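Local coordinates for protein flavoenzyme PA4991 (Pseudomonas aeruginosa PAO1, PDB 5EZ7) that probably works as an FAD-dependent oxidoreductase of the DAO family, binding one flavin per monomer and acting on a physiological substrate that is still unknown, at residues 6-11 against 372-377; 93-98 against 259-264; 99-104 against 150-155; 171-176 against 376-381; 221-226 against 319-324. All blocks are in the same frame, centred on the assembly; numbering follows the deposited sequence.

Contact 1 (6-11 against 372-377); sequences LSTDIL and AALPQL
Leu6 lays its two methyl branches over the loop residues Leu374, Pro375 and Leu377. Leu6 CD2 rests against the proline ring, 3.6 Å from Pro375 CD and 4.0 Å from Pro375 CG, while Leu6 CD1 reaches between the two leucines, 4.0 Å from Leu374 CD2 and 4.2 Å from Leu377 CD2. The side chains of Leu6 and Leu374 meet at nearly a right angle. In Leu6 the CG atom stands opposite the carbonyl carbon (chi1 -54°), which swings the fork of methyls off the strand and across to the loop. Thr8 brings its methyl rather than its hydroxyl to the contact, Thr8 CG2 lying 4.4 Å from Leu374 CD2.

Leu6 sits on the short edge strand 6-7, next to strand 195-198, and the second segment belongs to the loop that follows helix 350-364. The N-terminal and C-terminal parts of the chain therefore come together here. Just before the loop segment, His371 adds polar ties to Ser7 and Asp9. Between the segments themselves no hydrogen bond forms: methyl and methylene groups make the join, so within these two segments close fit and exclusion of water do the work, and the directed bonds come from His371 next door.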
# COMPACT_ATOMS: atom_id res chain seq x y z
N LEU A 6 9.63 6.74 -26.93
CA LEU A 6 10.48 6.77 -25.75
C LEU A 6 11.31 5.51 -25.62
O LEU A 6 10.97 4.48 -26.16
CB LEU A 6 9.67 6.93 -24.47
CG LEU A 6 8.66 8.08 -24.34
CD1 LEU A 6 8.13 8.13 -22.90
CD2 LEU A 6 9.25 9.43 -24.71
N SER A 7 12.37 5.63 -24.84
CA SER A 7 13.34 4.58 -24.61
C SER A 7 13.79 4.71 -23.15
O SER A 7 14.15 5.81 -22.73
CB SER A 7 14.48 4.81 -25.62
OG SER A 7 15.64 4.10 -25.32
N THR A 8 13.70 3.64 -22.36
CA THR A 8 14.27 3.58 -21.01
C THR A 8 14.81 2.19 -20.72
O THR A 8 14.83 1.33 -21.59
CB THR A 8 13.26 3.92 -19.85
OG1 THR A 8 12.01 3.22 -20.04
CG2 THR A 8 13.10 5.43 -19.70
N ASP A 9 15.23 2.00 -19.46
CA ASP A 9 15.66 0.72 -18.97
C ASP A 9 14.50 -0.11 -18.47
O ASP A 9 14.34 -1.22 -18.94
CB ASP A 9 16.73 0.88 -17.90
CG ASP A 9 17.99 1.63 -18.43
OD1 ASP A 9 18.45 1.35 -19.58
OD2 ASP A 9 18.47 2.51 -17.68
N ILE A 10 13.75 0.40 -17.47
CA ILE A 10 12.61 -0.34 -16.89
C ILE A 10 11.35 0.49 -17.00
O ILE A 10 11.35 1.68 -16.66
CB ILE A 10 12.89 -0.87 -15.45
CG1 ILE A 10 13.99 -1.94 -15.49
CG2 ILE A 10 11.69 -1.61 -14.88
CD1 ILE A 10 15.31 -1.35 -15.20
N LEU A 11 10.33 -0.13 -17.57
CA LEU A 11 9.01 0.46 -17.73
C LEU A 11 8.07 -0.19 -16.70
O LEU A 11 7.90 -1.39 -16.73
CB LEU A 11 8.57 0.14 -19.15
CG LEU A 11 7.18 0.47 -19.65
CD1 LEU A 11 6.75 1.91 -19.39
CD2 LEU A 11 7.15 0.11 -21.16
N ALA A 372 17.92 9.10 -24.49
CA ALA A 372 17.53 10.51 -24.63
C ALA A 372 16.76 10.88 -23.42
O ALA A 372 16.05 10.04 -22.88
CB ALA A 372 16.63 10.69 -25.85
N ALA A 373 16.89 12.13 -23.00
CA ALA A 373 16.05 12.66 -21.91
C ALA A 373 14.56 12.53 -22.25
O ALA A 373 14.15 12.58 -23.41
CB ALA A 373 16.41 14.12 -21.65
N LEU A 374 13.75 12.31 -21.23
CA LEU A 374 12.30 12.23 -21.46
C LEU A 374 11.79 13.63 -21.81
O LEU A 374 12.28 14.60 -21.24
CB LEU A 374 11.60 11.71 -20.20
CG LEU A 374 11.99 10.25 -19.86
CD1 LEU A 374 11.60 9.85 -18.45
CD2 LEU A 374 11.42 9.27 -20.89
N PRO A 375 10.81 13.73 -22.73
CA PRO A 375 10.15 15.04 -22.96
C PRO A 375 9.21 15.35 -21.80
O PRO A 375 9.22 14.65 -20.79
CB PRO A 375 9.35 14.82 -24.26
CG PRO A 375 8.99 13.37 -24.21
CD PRO A 375 10.20 12.68 -23.59
N GLN A 376 8.41 16.39 -21.93
CA GLN A 376 7.29 16.62 -21.03
C GLN A 376 6.23 15.58 -21.33
O GLN A 376 5.95 15.25 -22.50
CB GLN A 376 6.68 18.02 -21.19
CG GLN A 376 7.61 19.21 -20.90
CD GLN A 376 7.83 19.49 -19.42
OE1 GLN A 376 7.43 20.54 -18.90
NE2 GLN A 376 8.48 18.55 -18.73
N LEU A 377 5.67 15.04 -20.26
CA LEU A 377 4.68 13.97 -20.34
C LEU A 377 3.46 14.34 -19.52
O LEU A 377 3.62 15.03 -18.53
CB LEU A 377 5.30 12.67 -19.81
CG LEU A 377 6.50 12.16 -20.63
CD1 LEU A 377 7.16 10.98 -19.93
CD2 LEU A 377 6.12 11.75 -22.05

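Contact 2 (93-98 against 259-264); sequences GVRLLS and THPTRD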
# COMPACT_ATOMS: atom_id res chain seq x y z
N GLY A 93 11.25 13.59 6.26
CA GLY A 93 10.09 14.51 6.34
C GLY A 93 8.75 13.94 5.88
O GLY A 93 7.76 14.68 5.73
N VAL A 94 8.68 12.64 5.66
CA VAL A 94 7.41 11.97 5.51
C VAL A 94 6.76 11.89 6.90
O VAL A 94 7.40 11.59 7.90
CB VAL A 94 7.57 10.59 4.84
CG1 VAL A 94 6.24 9.84 4.78
CG2 VAL A 94 8.14 10.77 3.43
N ARG A 95 5.47 12.19 6.93
CA ARG A 95 4.69 12.20 8.13
C ARG A 95 4.39 10.77 8.57
O ARG A 95 3.90 9.96 7.79
CB ARG A 95 3.36 12.91 7.89
CG ARG A 95 3.29 14.41 8.19
CD ARG A 95 1.81 14.89 8.16
NE ARG A 95 1.02 14.38 9.29
CZ ARG A 95 -0.27 14.69 9.58
NH1 ARG A 95 -0.85 14.16 10.66
NH2 ARG A 95 -0.99 15.51 8.80
N LEU A 96 4.72 10.48 9.82
CA LEU A 96 4.16 9.35 10.52
C LEU A 96 2.90 9.78 11.26
O LEU A 96 2.88 10.82 11.91
CB LEU A 96 5.13 8.85 11.58
CG LEU A 96 6.45 8.25 11.15
CD1 LEU A 96 7.13 7.65 12.40
CD2 LEU A 96 6.21 7.23 10.04
N LEU A 97 1.87 8.98 11.16
CA LEU A 97 0.72 9.21 12.00
C LEU A 97 1.07 8.82 13.45
O LEU A 97 0.70 9.54 14.38
CB LEU A 97 -0.53 8.47 11.46
CG LEU A 97 -1.08 9.03 10.13
CD1 LEU A 97 -2.28 8.22 9.64
CD2 LEU A 97 -1.45 10.51 10.21
N SER A 98 1.83 7.74 13.64
CA SER A 98 2.18 7.28 14.97
C SER A 98 3.51 6.60 14.91
O SER A 98 3.83 5.88 13.96
CB SER A 98 1.14 6.30 15.49
OG SER A 98 1.37 5.94 16.84
N THR A 259 -6.03 6.14 13.38
CA THR A 259 -6.62 7.49 13.42
C THR A 259 -6.03 8.38 12.31
O THR A 259 -4.82 8.47 12.18
CB THR A 259 -6.43 8.15 14.79
OG1 THR A 259 -7.02 7.30 15.76
CG2 THR A 259 -7.12 9.57 14.86
N HIS A 260 -6.90 9.07 11.58
CA HIS A 260 -6.52 9.91 10.45
C HIS A 260 -7.06 11.36 10.58
O HIS A 260 -8.25 11.57 10.44
CB HIS A 260 -6.98 9.23 9.17
CG HIS A 260 -6.53 7.79 9.08
ND1 HIS A 260 -5.34 7.41 8.47
CD2 HIS A 260 -7.07 6.66 9.57
CE1 HIS A 260 -5.19 6.10 8.59
NE2 HIS A 260 -6.22 5.62 9.26
N PRO A 261 -6.18 12.35 10.84
CA PRO A 261 -6.59 13.77 10.85
C PRO A 261 -7.23 14.22 9.55
O PRO A 261 -6.83 13.76 8.50
CB PRO A 261 -5.26 14.51 11.06
CG PRO A 261 -4.38 13.52 11.73
CD PRO A 261 -4.73 12.23 11.08
N THR A 262 -8.22 15.10 9.62
CA THR A 262 -8.83 15.61 8.41
C THR A 262 -8.51 17.07 8.26
O THR A 262 -8.14 17.72 9.23
CB THR A 262 -10.35 15.35 8.35
OG1 THR A 262 -11.02 15.82 9.54
CG2 THR A 262 -10.58 13.89 8.21
N ARG A 263 -8.63 17.56 7.03
CA ARG A 263 -8.33 19.00 6.74
C ARG A 263 -9.10 20.00 7.55
O ARG A 263 -8.58 21.05 7.83
CB ARG A 263 -8.52 19.33 5.25
CG ARG A 263 -7.28 19.04 4.42
CD ARG A 263 -7.49 19.33 2.94
NE ARG A 263 -7.22 18.11 2.16
CZ ARG A 263 -8.13 17.31 1.60
NH1 ARG A 263 -9.44 17.56 1.70
NH2 ARG A 263 -7.73 16.22 0.91
N ASP A 264 -10.33 19.69 7.93
CA ASP A 264 -11.15 20.56 8.77
C ASP A 264 -10.92 20.43 10.29
O ASP A 264 -11.72 20.96 11.07
CB ASP A 264 -12.63 20.30 8.49
CG ASP A 264 -13.07 18.89 8.90
OD1 ASP A 264 -12.44 18.22 9.76
OD2 ASP A 264 -14.06 18.41 8.32
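Arg95 is the first residue of 93-98 to meet the other segment. Its chain bends at chi3 (70°), and the guanidinium comes up to the Pro261 ring with its edge, Arg95 NH1 lying 3.7 Å from Pro261 CG. The two side chains run past each other in opposite directions, and no polar atom of 259-264 takes up the charge; NE has a long, weak ion pair to Asp156. Leu97 comes next and carries most of the contact. With CG opposite its carbonyl carbon (chi1 -68°), it spreads two methyls along the strand: Leu97 CD2 sits 3.8 Å from Pro261 CD, and Leu97 CD1 reaches the imidazole, 3.4 Å from His260 ND1, as well as the backbone, 3.6 Å from Thr259 O.

The chain turns a corner at Leu97. Leu97 and Ser98 both face Val154 of the neighbouring strand 153-155, a classic beta bulge in the small antiparallel sheet, and the leucine projects from it toward the end of strand 255-261 in the large mixed sheet. His260 meets the leucine at about a right angle. On its far nitrogen, NE2, the imidazole is hydrogen-bonded to Thr258, and Trp387 packs against the ring at a shallow interplanar angle. The side chain of His260 is about 8 Å from the FAD and about 5 Å from the side chain of Gln50, an FAD-binding residue.

Contact 3 (99-104 against 150-155); sequences EAHYLW and LTEIVF
Leu150 and His101 share the centre of this contact. The leucine amide, Leu150 N, donates to His101 O at 3.0 Å, approaching almost straight down the carbonyl bond, and its side chain then folds over the same carbonyl, with Leu150 CB 3.3 Å from His101 O. Further out, Leu150 CD1 touches Leu103 CD2 at 3.7 Å, the two leucines crossing at about a right angle. The amide of the same histidine is tied as well: His101 N donates to Glu152 O at 3.2 Å, a bent bond (137° at the hydrogen) whose donor stands above the carbonyl plane. Glu152 O also receives a CA-H...O contact from Ala100 CA.

With CG anti to N (chi1 -177°), the His101 ring is set alongside Glu152 and near Val154. Ring and carboxylate run side by side, their planes 23° apart, with His101 CD2 3.8 Å from Glu152 OE2, while Val154 CG2 packs obliquely on the histidine from CB to ND1. His245 meets the imidazole edge-to-face from outside the two segments, and Ile52, an FAD-binding residue, touches both His101 and Glu152.

The segments run from the large mixed sheet, strand 102-105, to the small sheet of strand 153-155, linking the two near the flavin. The two oxygens of the Glu152 carboxylate fare differently: OE1 is held by Gly55 N, whereas OE2 is buried beside the imidazole with no partner in the model, so the backbone bonds and the leucine packing supply most of the grip here.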
# COMPACT_ATOMS: atom_id res chain seq x y z
N GLU A 99 4.29 6.83 15.95
CA GLU A 99 5.62 6.25 16.07
C GLU A 99 5.55 4.78 16.46
O GLU A 99 6.58 4.10 16.49
CB GLU A 99 6.39 6.99 17.16
CG GLU A 99 6.58 8.48 16.88
CD GLU A 99 8.02 8.82 16.54
OE1 GLU A 99 8.63 8.09 15.73
OE2 GLU A 99 8.54 9.81 17.11
N ALA A 100 4.36 4.31 16.82
CA ALA A 100 4.14 2.98 17.32
C ALA A 100 2.70 2.57 17.02
O ALA A 100 1.79 3.40 17.00
CB ALA A 100 4.39 2.94 18.80
N HIS A 101 2.54 1.29 16.73
CA HIS A 101 1.25 0.65 16.66
C HIS A 101 1.21 -0.25 17.88
O HIS A 101 2.25 -0.70 18.33
CB HIS A 101 1.13 -0.14 15.37
CG HIS A 101 -0.20 -0.77 15.19
ND1 HIS A 101 -1.31 -0.08 14.74
CD2 HIS A 101 -0.63 -2.04 15.43
CE1 HIS A 101 -2.35 -0.89 14.69
NE2 HIS A 101 -1.96 -2.09 15.09
N TYR A 102 0.03 -0.49 18.44
CA TYR A 102 -0.11 -1.20 19.74
C TYR A 102 -0.98 -2.46 19.63
O TYR A 102 -1.77 -2.60 18.68
CB TYR A 102 -0.73 -0.27 20.79
CG TYR A 102 0.16 0.89 21.18
CD1 TYR A 102 0.35 1.97 20.32
CD2 TYR A 102 0.80 0.92 22.42
CE1 TYR A 102 1.17 3.03 20.66
CE2 TYR A 102 1.61 1.99 22.78
CZ TYR A 102 1.79 3.04 21.91
OH TYR A 102 2.59 4.10 22.28
N LEU A 103 -0.76 -3.40 20.57
CA LEU A 103 -1.69 -4.51 20.81
C LEU A 103 -2.46 -4.14 22.05
O LEU A 103 -1.92 -3.50 22.95
CB LEU A 103 -1.00 -5.87 21.05
CG LEU A 103 0.02 -6.39 20.06
CD1 LEU A 103 0.58 -7.73 20.51
CD2 LEU A 103 -0.54 -6.47 18.64
N TRP A 104 -3.68 -4.62 22.11
CA TRP A 104 -4.67 -4.18 23.07
C TRP A 104 -5.49 -5.39 23.49
O TRP A 104 -6.22 -5.97 22.69
CB TRP A 104 -5.47 -3.07 22.40
CG TRP A 104 -6.70 -2.61 23.02
CD1 TRP A 104 -7.08 -2.69 24.33
CD2 TRP A 104 -7.75 -1.92 22.33
NE1 TRP A 104 -8.32 -2.11 24.48
CE2 TRP A 104 -8.73 -1.62 23.27
CE3 TRP A 104 -7.95 -1.57 20.99
CZ2 TRP A 104 -9.90 -0.97 22.91
CZ3 TRP A 104 -9.12 -0.93 20.64
CH2 TRP A 104 -10.08 -0.63 21.60
N LEU A 150 4.50 -1.74 20.02
CA LEU A 150 5.31 -2.50 19.05
C LEU A 150 6.28 -1.58 18.34
O LEU A 150 6.13 -0.35 18.38
CB LEU A 150 4.43 -3.19 18.02
CG LEU A 150 3.33 -4.10 18.59
CD1 LEU A 150 2.31 -4.47 17.52
CD2 LEU A 150 3.92 -5.35 19.21
N THR A 151 7.26 -2.20 17.69
CA THR A 151 8.23 -1.50 16.82
C THR A 151 7.59 -1.09 15.52
O THR A 151 8.15 -0.28 14.80
CB THR A 151 9.46 -2.39 16.45
OG1 THR A 151 9.02 -3.57 15.73
CG2 THR A 151 10.26 -2.78 17.71
N GLU A 152 6.46 -1.69 15.19
CA GLU A 152 5.68 -1.32 14.02
C GLU A 152 5.35 0.18 14.00
O GLU A 152 5.24 0.81 15.03
CB GLU A 152 4.40 -2.17 13.97
CG GLU A 152 4.61 -3.68 13.88
CD GLU A 152 3.31 -4.48 13.68
OE1 GLU A 152 3.41 -5.74 13.52
OE2 GLU A 152 2.21 -3.86 13.64
N ILE A 153 5.20 0.74 12.81
CA ILE A 153 5.11 2.18 12.58
C ILE A 153 3.84 2.39 11.81
O ILE A 153 3.45 1.50 11.04
CB ILE A 153 6.17 2.71 11.59
CG1 ILE A 153 7.56 2.16 11.82
CG2 ILE A 153 6.26 4.23 11.64
CD1 ILE A 153 8.43 2.29 10.58
N VAL A 154 3.26 3.59 11.93
CA VAL A 154 2.11 3.96 11.08
C VAL A 154 2.36 5.23 10.29
O VAL A 154 2.54 6.29 10.87
CB VAL A 154 0.83 4.15 11.88
CG1 VAL A 154 -0.35 4.40 10.94
CG2 VAL A 154 0.61 2.94 12.78
N PHE A 155 2.29 5.09 8.97
CA PHE A 155 2.67 6.13 8.01
C PHE A 155 1.42 6.86 7.59
O PHE A 155 0.39 6.25 7.49
CB PHE A 155 3.33 5.52 6.74
CG PHE A 155 4.84 5.49 6.79
CD1 PHE A 155 5.50 4.58 7.57
CD2 PHE A 155 5.60 6.38 6.04
CE1 PHE A 155 6.91 4.55 7.64
CE2 PHE A 155 7.00 6.36 6.11
CZ PHE A 155 7.65 5.45 6.93

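Contact 4 (171-176 against 376-381); sequences SLLAGE and QLPRPP
Pro380 and Leu172 meet at the apolar centre, Pro380 CD lying 3.9 Å from Leu172 CB. The same proline carbon presses on the strand backbone, Pro380 CD being 3.6 Å from Ala174 N. Ala174 points its methyl into the loop, where it rests against the peptide joining Arg379 to Pro380. Next to it along the strand, Leu173 turns its side chain away from the loop at first, but CG stands anti to the backbone N (chi1 175°), and the branch Leu173 CD1 ends 4.0 Å from both Leu377 CB and Pro378 CD. The leucine and the Pro378 ring lie alongside one another, pointing the same way.

One backbone hydrogen bond runs through the packing. Ala174 N donates to Pro378 O at 2.9 Å with 157° at the hydrogen, the donor standing 41° above the carbonyl plane, and Leu173 CA adds a CA-H...O contact. Pro378 O is thus met by two neighbouring residues of the strand, and prolines on either side of Arg379 leave the loop few amides to give in return.

At the polar edge the Arg379 chain bends at chi3 and brings its guanidinium across Leu172. Leu172 CB lies over one face of that flat group, 3.8 Å from Arg379 NH2, and Leu172 CD1 is 3.7 Å from Arg379 NH2, an apolar cover for a charged end.

Strand 172-174 is an outermost strand of the six-stranded mixed sheet, paired with strand 33-37. The loop therefore runs along that edge, with Pro380 touching Glu37, an FAD-binding residue, while Leu173 and Leu377 reach across to strand 195-198.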
# COMPACT_ATOMS: atom_id res chain seq x y z
N SER A 171 9.81 10.63 -14.53
CA SER A 171 9.43 9.29 -15.00
C SER A 171 7.91 9.08 -15.11
O SER A 171 7.47 8.15 -15.77
CB SER A 171 10.07 8.19 -14.13
OG SER A 171 9.63 8.19 -12.79
N LEU A 172 7.12 9.93 -14.46
CA LEU A 172 5.69 9.67 -14.31
C LEU A 172 4.85 9.96 -15.53
O LEU A 172 4.84 11.09 -16.03
CB LEU A 172 5.14 10.47 -13.15
CG LEU A 172 5.70 10.16 -11.79
CD1 LEU A 172 5.03 11.12 -10.80
CD2 LEU A 172 5.48 8.71 -11.42
N LEU A 173 4.07 8.97 -15.96
CA LEU A 173 3.24 9.10 -17.13
C LEU A 173 1.80 8.63 -16.88
O LEU A 173 1.56 7.45 -16.59
CB LEU A 173 3.85 8.31 -18.28
CG LEU A 173 3.02 8.25 -19.56
CD1 LEU A 173 2.78 9.60 -20.21
CD2 LEU A 173 3.73 7.32 -20.51
N ALA A 174 0.86 9.55 -17.05
CA ALA A 174 -0.54 9.20 -17.23
C ALA A 174 -0.75 8.52 -18.58
O ALA A 174 -0.58 9.15 -19.61
CB ALA A 174 -1.44 10.45 -17.14
N GLY A 175 -1.16 7.27 -18.55
CA GLY A 175 -1.55 6.54 -19.75
C GLY A 175 -2.68 5.57 -19.47
O GLY A 175 -2.65 4.84 -18.49
N GLU A 176 -3.67 5.58 -20.33
CA GLU A 176 -4.89 4.84 -20.12
C GLU A 176 -4.89 3.51 -20.85
O GLU A 176 -5.24 2.49 -20.27
CB GLU A 176 -6.10 5.68 -20.55
CG GLU A 176 -6.54 6.70 -19.50
CD GLU A 176 -7.84 7.43 -19.85
OE1 GLU A 176 -8.39 7.21 -20.97
OE2 GLU A 176 -8.30 8.24 -19.01
N GLN A 376 8.41 16.39 -21.93
CA GLN A 376 7.29 16.62 -21.03
C GLN A 376 6.23 15.58 -21.33
O GLN A 376 5.95 15.25 -22.50
CB GLN A 376 6.68 18.02 -21.19
CG GLN A 376 7.61 19.21 -20.90
CD GLN A 376 7.83 19.49 -19.42
OE1 GLN A 376 7.43 20.54 -18.90
NE2 GLN A 376 8.48 18.55 -18.73
N LEU A 377 5.67 15.04 -20.26
CA LEU A 377 4.68 13.97 -20.34
C LEU A 377 3.46 14.34 -19.52
O LEU A 377 3.62 15.03 -18.53
CB LEU A 377 5.30 12.67 -19.81
CG LEU A 377 6.50 12.16 -20.63
CD1 LEU A 377 7.16 10.98 -19.93
CD2 LEU A 377 6.12 11.75 -22.05
N PRO A 378 2.25 13.92 -19.96
CA PRO A 378 1.09 14.10 -19.09
C PRO A 378 1.26 13.29 -17.78
O PRO A 378 1.81 12.20 -17.78
CB PRO A 378 -0.08 13.60 -19.95
CG PRO A 378 0.51 12.79 -21.05
CD PRO A 378 1.89 13.34 -21.27
N ARG A 379 0.87 13.90 -16.66
CA ARG A 379 1.21 13.39 -15.36
C ARG A 379 -0.03 12.87 -14.66
O ARG A 379 -1.10 13.49 -14.72
CB ARG A 379 1.88 14.45 -14.51
CG ARG A 379 3.07 15.07 -15.21
CD ARG A 379 3.95 15.84 -14.26
NE ARG A 379 5.12 15.04 -13.95
CZ ARG A 379 5.53 14.65 -12.75
NH1 ARG A 379 4.90 14.99 -11.62
NH2 ARG A 379 6.63 13.91 -12.68
N PRO A 380 0.09 11.71 -14.02
CA PRO A 380 -1.05 11.20 -13.27
C PRO A 380 -1.33 12.09 -12.02
O PRO A 380 -0.41 12.71 -11.50
CB PRO A 380 -0.62 9.78 -12.88
CG PRO A 380 0.87 9.83 -12.86
CD PRO A 380 1.31 10.93 -13.81
N PRO A 381 -2.61 12.20 -11.61
CA PRO A 381 -2.90 12.87 -10.35
C PRO A 381 -2.66 11.98 -9.13
O PRO A 381 -2.58 10.78 -9.26
CB PRO A 381 -4.39 13.25 -10.49
CG PRO A 381 -4.95 12.34 -11.53
CD PRO A 381 -3.83 11.80 -12.34

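Contact 5 (221-226 against 319-324); sequences QPAMQR and EPAQSN
Gln225 and Glu319 form a hydrogen-bonded antiparallel pair: Gln225 N donates to Glu319 O at 2.8 Å, and Glu319 N returns to Gln225 O at 3.1 Å, both bonds nearly straight. Their side chains lie on the same face of the sheet. Gln225 starts from the cramped place between its own N and carbonyl carbon (chi1 63°) and then runs extended, bringing Gln225 NE2 to Glu319 OE1 at 3.1 Å almost along the C-O bond; amide and carboxylate planes are twisted 51° apart. Glu319 OE2 has a salt bridge to Arg227.

Just before strand 224-236 begins, Ala223 O takes two donors, Ala321 N at 2.9 Å and Asn324 ND2 at 3.0 Å. The second bond lies in the asparagine amide plane. The same ND2 also reaches back to Ala321 O, which accepts Asn324 N as well, so the asparagine side chain ties the type I turn 321-324 to itself and to Ala223 on the facing segment.

Packing fills in around these bonds. Ala223 CB meets Ala321 CB at 3.9 Å, and Pro222, which follows a cis peptide, places Pro222 CB 3.3 Å from Asn324 OD1. Met224 and Pro320 make the non-hydrogen-bonded pair with diverging side chains.

Both segments lie at the end of the antiparallel pair 224-236 and 309-320, the edge of the eight-stranded sheet. Pro222, Met224 and Pro320 pack on Trp343 of strand 339-343, and helix 210-216 touches Pro222 and Met224.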
# COMPACT_ATOMS: atom_id res chain seq x y z
N GLN A 221 -1.14 -16.89 -16.43
CA GLN A 221 -0.29 -16.96 -15.25
C GLN A 221 0.55 -15.72 -15.11
O GLN A 221 0.86 -15.07 -16.12
CB GLN A 221 0.63 -18.19 -15.33
CG GLN A 221 -0.14 -19.49 -15.26
CD GLN A 221 -1.20 -19.43 -14.17
OE1 GLN A 221 -2.37 -19.70 -14.42
NE2 GLN A 221 -0.80 -19.06 -12.96
N PRO A 222 0.87 -15.32 -13.88
CA PRO A 222 0.30 -15.86 -12.62
C PRO A 222 -1.16 -15.43 -12.34
O PRO A 222 -1.51 -14.28 -12.60
CB PRO A 222 1.20 -15.25 -11.56
CG PRO A 222 1.67 -13.94 -12.17
CD PRO A 222 1.71 -14.13 -13.67
N ALA A 223 -1.96 -16.33 -11.77
CA ALA A 223 -3.38 -16.07 -11.50
C ALA A 223 -3.49 -15.20 -10.26
O ALA A 223 -2.62 -15.23 -9.41
CB ALA A 223 -4.16 -17.37 -11.34
N MET A 224 -4.59 -14.46 -10.17
CA MET A 224 -4.80 -13.48 -9.13
C MET A 224 -6.05 -13.85 -8.38
O MET A 224 -6.97 -14.41 -8.99
CB MET A 224 -5.02 -12.11 -9.77
CG MET A 224 -4.94 -10.96 -8.79
SD MET A 224 -5.10 -9.38 -9.65
CE MET A 224 -6.89 -9.39 -9.90
N GLN A 225 -6.10 -13.52 -7.09
CA GLN A 225 -7.35 -13.59 -6.31
C GLN A 225 -7.68 -12.21 -5.76
O GLN A 225 -6.82 -11.35 -5.65
CB GLN A 225 -7.30 -14.64 -5.18
CG GLN A 225 -6.25 -14.36 -4.08
CD GLN A 225 -6.29 -15.33 -2.90
OE1 GLN A 225 -7.07 -16.23 -2.90
NE2 GLN A 225 -5.48 -15.11 -1.89
N ARG A 226 -8.94 -12.03 -5.40
CA ARG A 226 -9.48 -10.78 -4.87
C ARG A 226 -10.14 -11.12 -3.54
O ARG A 226 -11.02 -11.93 -3.50
CB ARG A 226 -10.51 -10.21 -5.86
CG ARG A 226 -9.92 -9.53 -7.09
CD ARG A 226 -11.01 -8.88 -7.95
NE ARG A 226 -10.74 -9.11 -9.35
CZ ARG A 226 -10.41 -8.20 -10.26
NH1 ARG A 226 -10.35 -6.92 -9.96
NH2 ARG A 226 -10.15 -8.59 -11.51
N GLU A 319 -4.08 -10.07 -4.78
CA GLU A 319 -3.02 -10.97 -4.35
C GLU A 319 -2.76 -12.09 -5.38
O GLU A 319 -3.66 -12.43 -6.17
CB GLU A 319 -3.40 -11.64 -3.02
CG GLU A 319 -3.50 -10.68 -1.88
CD GLU A 319 -4.10 -11.30 -0.65
OE1 GLU A 319 -4.40 -12.50 -0.72
OE2 GLU A 319 -4.29 -10.59 0.38
N PRO A 320 -1.56 -12.69 -5.32
CA PRO A 320 -1.38 -13.92 -6.07
C PRO A 320 -2.34 -15.01 -5.61
O PRO A 320 -2.62 -15.14 -4.40
CB PRO A 320 0.06 -14.32 -5.75
CG PRO A 320 0.32 -13.72 -4.41
CD PRO A 320 -0.42 -12.42 -4.43
N ALA A 321 -2.88 -15.75 -6.58
CA ALA A 321 -3.72 -16.91 -6.24
C ALA A 321 -2.87 -17.92 -5.50
O ALA A 321 -1.66 -18.03 -5.77
CB ALA A 321 -4.29 -17.55 -7.49
N GLN A 322 -3.50 -18.67 -4.61
CA GLN A 322 -2.84 -19.77 -3.92
C GLN A 322 -2.32 -20.85 -4.85
O GLN A 322 -1.51 -21.68 -4.43
CB GLN A 322 -3.78 -20.46 -2.89
CG GLN A 322 -4.39 -19.53 -1.82
CD GLN A 322 -3.38 -18.66 -1.04
OE1 GLN A 322 -2.28 -19.08 -0.71
NE2 GLN A 322 -3.79 -17.47 -0.74
N SER A 323 -2.80 -20.88 -6.08
CA SER A 323 -2.29 -21.83 -7.07
C SER A 323 -0.83 -21.52 -7.57
O SER A 323 -0.20 -22.39 -8.16
CB SER A 323 -3.28 -21.93 -8.23
OG SER A 323 -3.25 -20.75 -9.01
N ASN A 324 -0.30 -20.33 -7.29
CA ASN A 324 1.12 -19.99 -7.55
C ASN A 324 2.13 -20.51 -6.51
O ASN A 324 1.78 -20.77 -5.38
CB ASN A 324 1.33 -18.46 -7.61
CG ASN A 324 0.46 -17.80 -8.63
OD1 ASN A 324 0.64 -18.00 -9.81
ND2 ASN A 324 -0.53 -17.06 -8.18

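How the contacts relate
Contacts 1 and 4 sit together, centres 11 Å apart; they share Gln376 and Leu377, and Leu374 of contact 1 touches Ser171 of contact 4. They place the chain's late loop along the nucleotide-binding, Rossmann-type part of the fold. Contacts 2 and 3, centres 14 Å apart, join the small sheet of strands 96-98 and 153-155 to the large eight-stranded sheet, which contact 5 reaches at its far edge, its centre 33 Å from that of contact 2 and 30 Å from that of contact 3. Along the chain contact 1 encloses contacts 2, 3 and 5, contact 3 is nested in contact 2, and contact 5 in contact 4. FAD-binding residues lie close to contacts 2 to 5.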